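Local coordinates for protein (tenascin) (Gallus gallus, PDB 1QR4) that forms part of the extracellular matrix and acts in adhesion, with this two-domain fibronectin type III segment probably binding heparin and contactin, at residues A32-Y37 and L75-G80; K11-S16 and L25-P30; L39-P44 and T69-S74. All coordinates share one frame; numbering follows the deposited sequence.

Contact 1: A32-Y37 and L75-G80; sequences AKFDRY and LVAEKG
Backbone bonds join Asp35 and Arg36 to Glu78 where strands 36-42 and 70-78 meet antiparallel. The amide of Asp35 donates to Glu78 O at 3.0 Å. The amide of Arg36 reaches the same oxygen only weakly. In return, Glu78 N gives its hydrogen to Arg36 O at 3.0 Å. Two residues therefore face one, which is a classic beta bulge. One step further in, Tyr37 and Ala77 form a non-hydrogen-bonded pair, and the CA of Tyr37 lies 3.4 Å from Val76 O.

The apolar contacts gather on the face that carries Tyr37 and Ala77. The methyl CB of Ala77 sits over one face of the Phe34 ring, 4.2 Å from its centroid, in a CH-pi contact. The Phe34 side chain has CG between its backbone N and carbonyl carbon (chi1 79°), which turns the ring over Ala77. Tyr37 and Leu75 cross at a slant, with CB of Tyr37 3.9 Å from CD1 of Leu75. Strand 48-53 flanks Tyr37 through Ile53.

The charges lie on the other face. Arg36 NE and Glu78 OE1 make a long salt bridge of 3.9 Å, with the guanidinium and carboxylate planes 65° apart. The stronger partner of Arg36 NE is Glu52, on the neighbouring strand. Asp35 OD2 joins the network by a long ion pair with Arg36 NH1. A water also lies between Asp35 OD2 and Gly80 O, 3.1 Å from each.

The bulge ends the pairing of the two central strands of the four-stranded sheet. Lys33, Lys79 and Gly80 belong to the putative heparin-binding site. Acids outnumber Arg36 here, and Glu78 is also weakly paired with Lys83 of that site. The acidic cluster probably tempers the positive charge at this end of it.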
loop_
_atom_site.group_PDB
_atom_site.type_symbol
_atom_site.label_atom_id
_atom_site.label_comp_id
_atom_site.label_asym_id
_atom_site.label_seq_id
_atom_site.Cartn_x
_atom_site.Cartn_y
_atom_site.Cartn_z
ATOM N N ALA A 32 33.369 3.201 -9.573
ATOM C CA ALA A 32 34.499 3.076 -8.660
ATOM C C ALA A 32 34.485 1.806 -7.832
ATOM O O ALA A 32 33.439 1.213 -7.581
ATOM C CB ALA A 32 34.574 4.292 -7.745
ATOM N N LYS A 33 35.666 1.389 -7.410
ATOM C CA LYS A 33 35.790 0.205 -6.585
ATOM C C LYS A 33 35.209 0.559 -5.220
ATOM O O LYS A 33 35.445 1.663 -4.726
ATOM C CB LYS A 33 37.270 -0.192 -6.484
ATOM C CG LYS A 33 38.234 0.912 -6.021
ATOM C CD LYS A 33 38.441 0.878 -4.510
ATOM C CE LYS A 33 39.359 1.987 -4.020
ATOM N NZ LYS A 33 39.451 1.982 -2.531
ATOM N N PHE A 34 34.364 -0.305 -4.660
ATOM C CA PHE A 34 33.812 -0.010 -3.339
ATOM C C PHE A 34 33.527 -1.202 -2.454
ATOM O O PHE A 34 33.631 -2.344 -2.884
ATOM C CB PHE A 34 32.613 0.948 -3.404
ATOM C CG PHE A 34 31.323 0.306 -3.798
ATOM C CD1 PHE A 34 31.006 0.118 -5.137
ATOM C CD2 PHE A 34 30.395 -0.063 -2.829
ATOM C CE1 PHE A 34 29.782 -0.428 -5.502
ATOM C CE2 PHE A 34 29.170 -0.609 -3.187
ATOM C CZ PHE A 34 28.865 -0.791 -4.527
ATOM N N ASP A 35 33.191 -0.913 -1.202
ATOM C CA ASP A 35 32.933 -1.924 -0.178
ATOM C C ASP A 35 31.532 -2.512 -0.124
ATOM O O ASP A 35 31.340 -3.728 -0.181
ATOM C CB ASP A 35 33.238 -1.326 1.197
ATOM C CG ASP A 35 34.472 -1.913 1.836
ATOM O OD1 ASP A 35 35.306 -2.524 1.119
ATOM O OD2 ASP A 35 34.598 -1.750 3.070
ATOM N N ARG A 36 30.575 -1.627 0.119
ATOM C CA ARG A 36 29.182 -1.990 0.227
ATOM C C ARG A 36 28.351 -0.729 0.090
ATOM O O ARG A 36 28.875 0.335 -0.211
ATOM C CB ARG A 36 28.925 -2.664 1.570
ATOM C CG ARG A 36 29.469 -1.910 2.760
ATOM C CD ARG A 36 29.424 -2.795 3.996
ATOM N NE ARG A 36 30.223 -2.264 5.099
ATOM C CZ ARG A 36 31.385 -2.775 5.506
ATOM N NH1 ARG A 36 31.901 -3.844 4.903
ATOM N NH2 ARG A 36 32.041 -2.202 6.510
ATOM N N TYR A 37 27.043 -0.876 0.234
ATOM C CA TYR A 37 26.127 0.244 0.138
ATOM C C TYR A 37 25.480 0.440 1.493
ATOM O O TYR A 37 25.392 -0.492 2.280
ATOM C CB TYR A 37 25.002 -0.068 -0.846
ATOM C CG TYR A 37 25.383 -0.201 -2.300
ATOM C CD1 TYR A 37 25.406 0.911 -3.135
ATOM C CD2 TYR A 37 25.581 -1.452 -2.874
ATOM C CE1 TYR A 37 25.607 0.774 -4.513
ATOM C CE2 TYR A 37 25.776 -1.594 -4.245
ATOM C CZ TYR A 37 25.784 -0.478 -5.057
ATOM O OH TYR A 37 25.954 -0.619 -6.417
ATOM N N LEU A 75 20.754 6.489 -0.790
ATOM C CA LEU A 75 21.721 5.423 -0.929
ATOM C C LEU A 75 23.096 6.035 -1.127
ATOM O O LEU A 75 23.243 7.062 -1.792
ATOM C CB LEU A 75 21.368 4.573 -2.143
ATOM C CG LEU A 75 22.198 3.319 -2.310
ATOM C CD1 LEU A 75 21.905 2.360 -1.180
ATOM C CD2 LEU A 75 21.857 2.715 -3.618
ATOM N N VAL A 76 24.104 5.368 -0.587
ATOM C CA VAL A 76 25.472 5.831 -0.677
ATOM C C VAL A 76 26.441 4.655 -0.739
ATOM O O VAL A 76 26.236 3.636 -0.081
ATOM C CB VAL A 76 25.821 6.718 0.542
ATOM C CG1 VAL A 76 25.460 6.014 1.828
ATOM C CG2 VAL A 76 27.291 7.063 0.546
ATOM N N ALA A 77 27.487 4.795 -1.552
ATOM C CA ALA A 77 28.508 3.765 -1.679
ATOM C C ALA A 77 29.648 4.029 -0.674
ATOM O O ALA A 77 30.266 5.090 -0.689
ATOM C CB ALA A 77 29.041 3.723 -3.125
ATOM N N GLU A 78 29.848 3.099 0.256
ATOM C CA GLU A 78 30.900 3.211 1.256
ATOM C C GLU A 78 32.129 2.541 0.658
ATOM O O GLU A 78 32.160 1.317 0.493
ATOM C CB GLU A 78 30.498 2.515 2.561
ATOM C CG GLU A 78 29.266 3.116 3.253
ATOM C CD GLU A 78 28.974 2.508 4.640
ATOM O OE1 GLU A 78 29.681 1.568 5.068
ATOM O OE2 GLU A 78 28.036 2.979 5.320
ATOM N N LYS A 79 33.120 3.364 0.298
ATOM C CA LYS A 79 34.390 2.927 -0.318
ATOM C C LYS A 79 35.440 2.388 0.676
ATOM O O LYS A 79 36.439 1.787 0.271
ATOM C CB LYS A 79 34.981 4.086 -1.152
ATOM C CG LYS A 79 33.966 4.727 -2.113
ATOM C CD LYS A 79 34.485 6.000 -2.775
ATOM C CE LYS A 79 33.400 6.654 -3.637
ATOM N NZ LYS A 79 33.892 7.777 -4.489
ATOM N N GLY A 80 35.184 2.611 1.963
ATOM C CA GLY A 80 36.055 2.172 3.043
ATOM C C GLY A 80 35.553 2.869 4.299
ATOM O O GLY A 80 34.797 2.308 5.094
HETATM O O HOH W 1 32.596 0.265 4.408
#

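Contact 2: K11-S16 and L25-P30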
loop_
_atom_site.group_PDB
_atom_site.type_symbol
_atom_site.label_atom_id
_atom_site.label_comp_id
_atom_site.label_asym_id
_atom_site.label_seq_id
_atom_site.Cartn_x
_atom_site.Cartn_y
_atom_site.Cartn_z
ATOM N N LYS A 11 23.984 5.901 -9.275
ATOM C CA LYS A 11 23.107 6.688 -10.130
ATOM C C LYS A 11 21.712 6.088 -10.285
ATOM O O LYS A 11 21.458 4.950 -9.898
ATOM C CB LYS A 11 23.744 6.894 -11.502
ATOM C CG LYS A 11 25.149 7.467 -11.437
ATOM C CD LYS A 11 25.682 7.871 -12.812
ATOM C CE LYS A 11 25.238 9.278 -13.203
ATOM N NZ LYS A 11 25.743 10.309 -12.250
ATOM N N ASP A 12 20.817 6.889 -10.848
ATOM C CA ASP A 12 19.430 6.532 -11.108
ATOM C C ASP A 12 18.694 5.674 -10.100
ATOM O O ASP A 12 18.251 4.571 -10.408
ATOM C CB ASP A 12 19.280 5.966 -12.520
ATOM C CG ASP A 12 19.658 6.980 -13.587
ATOM O OD1 ASP A 12 18.841 7.886 -13.866
ATOM O OD2 ASP A 12 20.785 6.888 -14.122
ATOM N N LEU A 13 18.549 6.210 -8.896
ATOM C CA LEU A 13 17.831 5.538 -7.831
ATOM C C LEU A 13 16.338 5.784 -8.036
ATOM O O LEU A 13 15.869 6.923 -7.990
ATOM C CB LEU A 13 18.268 6.087 -6.477
ATOM C CG LEU A 13 17.598 5.509 -5.218
ATOM C CD1 LEU A 13 17.892 4.009 -5.105
ATOM C CD2 LEU A 13 18.098 6.240 -3.962
ATOM N N GLU A 14 15.606 4.713 -8.326
ATOM C CA GLU A 14 14.162 4.792 -8.538
ATOM C C GLU A 14 13.398 3.767 -7.690
ATOM O O GLU A 14 13.920 2.692 -7.380
ATOM C CB GLU A 14 13.822 4.608 -10.022
ATOM C CG GLU A 14 14.235 3.270 -10.621
ATOM C CD GLU A 14 13.644 3.033 -12.012
ATOM O OE1 GLU A 14 12.445 3.351 -12.224
ATOM O OE2 GLU A 14 14.378 2.527 -12.895
ATOM N N VAL A 15 12.184 4.133 -7.282
ATOM C CA VAL A 15 11.317 3.263 -6.488
ATOM C C VAL A 15 10.149 2.757 -7.337
ATOM O O VAL A 15 9.484 3.520 -8.042
ATOM C CB VAL A 15 10.791 3.990 -5.251
ATOM C CG1 VAL A 15 10.211 5.327 -5.643
ATOM C CG2 VAL A 15 9.748 3.161 -4.561
ATOM N N SER A 16 9.920 1.454 -7.278
ATOM C CA SER A 16 8.850 0.820 -8.052
ATOM C C SER A 16 7.954 -0.071 -7.173
ATOM O O SER A 16 8.252 -0.308 -5.990
ATOM C CB SER A 16 9.476 -0.021 -9.181
ATOM O OG SER A 16 8.499 -0.539 -10.069
ATOM N N LEU A 25 13.351 -0.912 -4.547
ATOM C CA LEU A 25 14.399 -0.005 -4.987
ATOM C C LEU A 25 15.305 -0.581 -6.070
ATOM O O LEU A 25 15.678 -1.765 -6.039
ATOM C CB LEU A 25 15.255 0.407 -3.794
ATOM C CG LEU A 25 14.522 1.009 -2.597
ATOM C CD1 LEU A 25 15.470 1.099 -1.420
ATOM C CD2 LEU A 25 13.963 2.363 -2.956
ATOM N N ARG A 26 15.698 0.292 -6.998
ATOM C CA ARG A 26 16.583 -0.087 -8.089
ATOM C C ARG A 26 17.497 1.086 -8.442
ATOM O O ARG A 26 17.077 2.237 -8.415
ATOM C CB ARG A 26 15.769 -0.538 -9.291
ATOM C CG ARG A 26 16.573 -1.249 -10.327
ATOM C CD ARG A 26 15.668 -1.992 -11.275
ATOM N NE ARG A 26 16.420 -2.473 -12.424
ATOM C CZ ARG A 26 16.308 -1.971 -13.646
ATOM N NH1 ARG A 26 15.459 -0.970 -13.882
ATOM N NH2 ARG A 26 17.068 -2.450 -14.623
ATOM N N TRP A 27 18.752 0.773 -8.763
ATOM C CA TRP A 27 19.748 1.789 -9.090
ATOM C C TRP A 27 20.905 1.242 -9.902
ATOM O O TRP A 27 21.026 0.034 -10.112
ATOM C CB TRP A 27 20.337 2.354 -7.810
ATOM C CG TRP A 27 21.087 1.329 -7.057
ATOM C CD1 TRP A 27 22.400 1.011 -7.195
ATOM C CD2 TRP A 27 20.564 0.450 -6.063
ATOM N NE1 TRP A 27 22.734 -0.016 -6.351
ATOM C CE2 TRP A 27 21.623 -0.385 -5.644
ATOM C CE3 TRP A 27 19.297 0.279 -5.487
ATOM C CZ2 TRP A 27 21.462 -1.376 -4.682
ATOM C CZ3 TRP A 27 19.131 -0.713 -4.526
ATOM C CH2 TRP A 27 20.212 -1.529 -4.135
ATOM N N ARG A 28 21.785 2.154 -10.306
ATOM C CA ARG A 28 22.961 1.779 -11.061
ATOM C C ARG A 28 24.150 1.664 -10.141
ATOM O O ARG A 28 24.300 2.444 -9.203
ATOM C CB ARG A 28 23.273 2.778 -12.156
ATOM C CG ARG A 28 22.751 2.364 -13.493
ATOM C CD ARG A 28 23.609 2.943 -14.575
ATOM N NE ARG A 28 23.043 2.714 -15.898
ATOM C CZ ARG A 28 21.822 3.100 -16.277
ATOM N NH1 ARG A 28 21.011 3.738 -15.430
ATOM N NH2 ARG A 28 21.421 2.861 -17.523
ATOM N N ARG A 29 24.986 0.673 -10.413
ATOM C CA ARG A 29 26.175 0.425 -9.620
ATOM C C ARG A 29 27.238 1.467 -9.958
ATOM O O ARG A 29 27.263 1.988 -11.073
ATOM C CB ARG A 29 26.700 -0.963 -9.957
ATOM C CG ARG A 29 28.014 -1.364 -9.314
ATOM C CD ARG A 29 28.487 -2.674 -9.947
ATOM N NE ARG A 29 29.743 -3.149 -9.385
ATOM C CZ ARG A 29 29.910 -4.338 -8.814
ATOM N NH1 ARG A 29 28.896 -5.194 -8.727
ATOM N NH2 ARG A 29 31.092 -4.656 -8.298
ATOM N N PRO A 30 28.060 1.850 -8.962
ATOM C CA PRO A 30 29.153 2.820 -9.083
ATOM C C PRO A 30 30.279 2.266 -9.967
ATOM O O PRO A 30 30.509 1.060 -10.018
ATOM C CB PRO A 30 29.637 2.954 -7.646
ATOM C CG PRO A 30 28.397 2.726 -6.852
ATOM C CD PRO A 30 27.804 1.543 -7.544
#
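Leu13 holds CG opposite its backbone N (chi1 179°), while Trp27 holds CG between N and the carbonyl carbon (chi1 65°). These turns set the two side chains alongside each other, pointing the same way. The methyl CD1 of Leu13 then rests 4.0 Å from CE3 of the indole. Val15 and Leu25 continue this apolar face as a non-hydrogen-bonded pair, with CB of Val15 4.2 Å from CD2 of Leu25. Leu75 touches both Leu13 and Trp27, and Ile73 touches Leu25. Both belong to strand 70-78 of the facing sheet, so this side is the core of the sandwich.

The backbones run antiparallel. Glu14 and Arg26 exchange two hydrogen bonds, Glu14 N to Arg26 O at 2.9 Å and Arg26 N to Glu14 O at 3.0 Å. Both donors lie nearly in line with the carbonyl they meet. Nearer the start of strand 11-16, Arg28 N donates to Lys11 O at 2.8 Å, and the reverse bond is weak.

The outer face is charged. Asp12 and Arg28 lie side by side, with OD2 of Asp12 3.4 Å from NH1 of Arg28 in a salt bridge. Their flat ends are turned 63° apart. Glu14 OE2 and Arg26 NH1 form a longer salt bridge of 3.8 Å.

This is the first beta hairpin of the fibronectin type III domain. Its chemistry is two-sided: leucine, valine and tryptophan close against the opposite sheet, while exposed acid-arginine pairs probably hold the two strands together only loosely and leave the backbone bonds to set the register.

Contact 3: L39-P44 and T69-S74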
loop_
_atom_site.group_PDB
_atom_site.type_symbol
_atom_site.label_atom_id
_atom_site.label_comp_id
_atom_site.label_asym_id
_atom_site.label_seq_id
_atom_site.Cartn_x
_atom_site.Cartn_y
_atom_site.Cartn_z
ATOM N N LEU A 39 21.947 2.099 2.997
ATOM C CA LEU A 39 20.653 2.658 2.648
ATOM C C LEU A 39 20.044 3.209 3.901
ATOM O O LEU A 39 19.963 2.509 4.905
ATOM C CB LEU A 39 19.747 1.558 2.101
ATOM C CG LEU A 39 18.288 1.874 1.814
ATOM C CD1 LEU A 39 18.214 2.799 0.652
ATOM C CD2 LEU A 39 17.531 0.601 1.501
ATOM N N THR A 40 19.708 4.491 3.878
ATOM C CA THR A 40 19.055 5.117 5.021
ATOM C C THR A 40 17.745 5.660 4.490
ATOM O O THR A 40 17.627 5.983 3.310
ATOM C CB THR A 40 19.885 6.268 5.640
ATOM O OG1 THR A 40 20.222 7.216 4.625
ATOM C CG2 THR A 40 21.170 5.746 6.274
ATOM N N TYR A 41 16.738 5.676 5.341
ATOM C CA TYR A 41 15.433 6.185 4.961
ATOM C C TYR A 41 14.809 6.701 6.232
ATOM O O TYR A 41 14.855 6.031 7.263
ATOM C CB TYR A 41 14.558 5.084 4.345
ATOM C CG TYR A 41 14.289 3.878 5.232
ATOM C CD1 TYR A 41 15.147 2.780 5.226
ATOM C CD2 TYR A 41 13.146 3.815 6.035
ATOM C CE1 TYR A 41 14.875 1.649 5.989
ATOM C CE2 TYR A 41 12.860 2.690 6.804
ATOM C CZ TYR A 41 13.730 1.607 6.776
ATOM O OH TYR A 41 13.462 0.483 7.533
ATOM N N VAL A 42 14.264 7.908 6.180
ATOM C CA VAL A 42 13.662 8.467 7.374
ATOM C C VAL A 42 12.180 8.691 7.154
ATOM O O VAL A 42 11.746 8.933 6.032
ATOM C CB VAL A 42 14.392 9.782 7.835
ATOM C CG1 VAL A 42 15.862 9.732 7.456
ATOM C CG2 VAL A 42 13.745 11.015 7.263
ATOM N N SER A 43 11.401 8.555 8.221
ATOM C CA SER A 43 9.963 8.752 8.135
ATOM C C SER A 43 9.668 10.190 8.481
ATOM O O SER A 43 10.560 10.936 8.872
ATOM C CB SER A 43 9.232 7.839 9.122
ATOM O OG SER A 43 9.403 8.276 10.463
ATOM N N PRO A 44 8.407 10.602 8.327
ATOM C CA PRO A 44 7.992 11.970 8.635
ATOM C C PRO A 44 8.234 12.372 10.087
ATOM O O PRO A 44 8.158 13.557 10.429
ATOM C CB PRO A 44 6.512 11.948 8.279
ATOM C CG PRO A 44 6.498 11.046 7.083
ATOM C CD PRO A 44 7.357 9.904 7.563
ATOM N N THR A 69 2.544 6.465 3.718
ATOM C CA THR A 69 3.540 7.300 4.384
ATOM C C THR A 69 4.652 7.609 3.395
ATOM O O THR A 69 5.045 6.745 2.614
ATOM C CB THR A 69 4.175 6.550 5.575
ATOM O OG1 THR A 69 3.177 6.276 6.557
ATOM C CG2 THR A 69 5.259 7.373 6.217
ATOM N N GLU A 70 5.173 8.827 3.428
ATOM C CA GLU A 70 6.251 9.162 2.519
ATOM C C GLU A 70 7.596 8.997 3.205
ATOM O O GLU A 70 7.725 9.259 4.385
ATOM C CB GLU A 70 6.083 10.581 1.996
ATOM C CG GLU A 70 7.127 10.985 0.972
ATOM C CD GLU A 70 6.803 12.302 0.303
ATOM O OE1 GLU A 70 6.534 13.289 1.024
ATOM O OE2 GLU A 70 6.812 12.344 -0.947
ATOM N N TYR A 71 8.591 8.539 2.459
ATOM C CA TYR A 71 9.937 8.349 2.991
ATOM C C TYR A 71 11.023 9.009 2.136
ATOM O O TYR A 71 10.972 8.996 0.903
ATOM C CB TYR A 71 10.283 6.860 3.082
ATOM C CG TYR A 71 9.521 6.083 4.111
ATOM C CD1 TYR A 71 8.325 5.446 3.785
ATOM C CD2 TYR A 71 10.011 5.938 5.398
ATOM C CE1 TYR A 71 7.640 4.685 4.711
ATOM C CE2 TYR A 71 9.331 5.175 6.334
ATOM C CZ TYR A 71 8.145 4.551 5.979
ATOM O OH TYR A 71 7.462 3.796 6.902
ATOM N N THR A 72 12.022 9.569 2.798
ATOM C CA THR A 72 13.129 10.159 2.087
ATOM C C THR A 72 14.129 9.019 2.061
ATOM O O THR A 72 14.575 8.561 3.113
ATOM C CB THR A 72 13.716 11.355 2.846
ATOM O OG1 THR A 72 12.718 12.377 2.951
ATOM C CG2 THR A 72 14.928 11.915 2.112
ATOM N N ILE A 73 14.414 8.503 0.872
ATOM C CA ILE A 73 15.357 7.402 0.752
ATOM C C ILE A 73 16.656 7.875 0.126
ATOM O O ILE A 73 16.647 8.552 -0.899
ATOM C CB ILE A 73 14.776 6.235 -0.111
ATOM C CG1 ILE A 73 13.462 5.735 0.492
ATOM C CG2 ILE A 73 15.758 5.054 -0.143
ATOM C CD1 ILE A 73 12.617 4.888 -0.442
ATOM N N SER A 74 17.768 7.518 0.758
ATOM C CA SER A 74 19.090 7.859 0.252
ATOM C C SER A 74 20.062 6.684 0.317
ATOM O O SER A 74 20.177 5.980 1.320
ATOM C CB SER A 74 19.677 9.088 0.962
ATOM O OG SER A 74 19.739 8.903 2.363
HETATM O O HOH W 2 10.029 11.270 5.128
#
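Tyr41 and Tyr71 lie side by side and point the same way, but their rings are turned 74° apart. Tyr41 presents its edge toward the face of Tyr71 in an offset edge-to-face pair, with the two CD2 atoms 3.8 Å apart. Different first torsions allow this. Tyr41 has CG between its backbone N and carbonyl carbon (chi1 59°), whereas Tyr71 has CG opposite the carbonyl carbon (chi1 -69°). Next along the same side of the Tyr71 ring, CE2 meets CB of Ser43 at 3.9 Å. The Tyr71 hydroxyl bonds to the backbone N of Asp66, a tyrosine corner of the kind well known in fibronectin type III domains. With an alanine here, the Tyr41 edge would probably lose the ring it packs against, and the Asp66 amide its hydroxyl partner.

On the same face, Ile73 sits between Tyr41 and Leu39. Its CG1 faces CB of Tyr41 at 4.1 Å, and its CG2 touches CD1 of Leu39, the two side chains crossing at an angle. Leu25 of strand 22-28 covers both Leu39 and Ile73 from the opposite sheet.

The other face holds Thr40, Val42, Thr72 and Ser74. Here the Ser74 hydroxyl donates a weak hydrogen bond to Thr40 OG1 at 2.9 Å. The backbones of these two residues also bond in both directions, nearly straight. Val42 N donates to Thr72 O at 3.2 Å. Where the strands part, a water donates to Val42 O at 3.0 Å and to Glu70 O at 3.1 Å. Beyond it, CD of Pro44 packs on CG2 of Thr69 at 3.6 Å.

The strand pair is thus aromatic and aliphatic inward and largely hydroxyl-bearing outward, with Val42 the exception. The tyrosine corner ties the loop before strand 70-78 to the strand itself.

In the fold
From the N terminus, contact 2 closes first. It is a short hairpin that pairs strands 11-16 and 22-28 on one sheet of the first fibronectin type III domain. The chain then crosses to the other sheet. Contacts 1 and 3 both pair strands 36-42 and 70-78, at opposite ends. Contact 3 closes the inner loop and contact 1 the outer one, so contact 3 lies within contact 1 along the sequence. Contact 2 comes before both and crosses neither. The sheets meet through side chains: Trp27 packs against Tyr37 and Leu75, and Leu25 against Leu39 and Ile73. Leu75 and Leu39 link contacts 1 and 3 within the core.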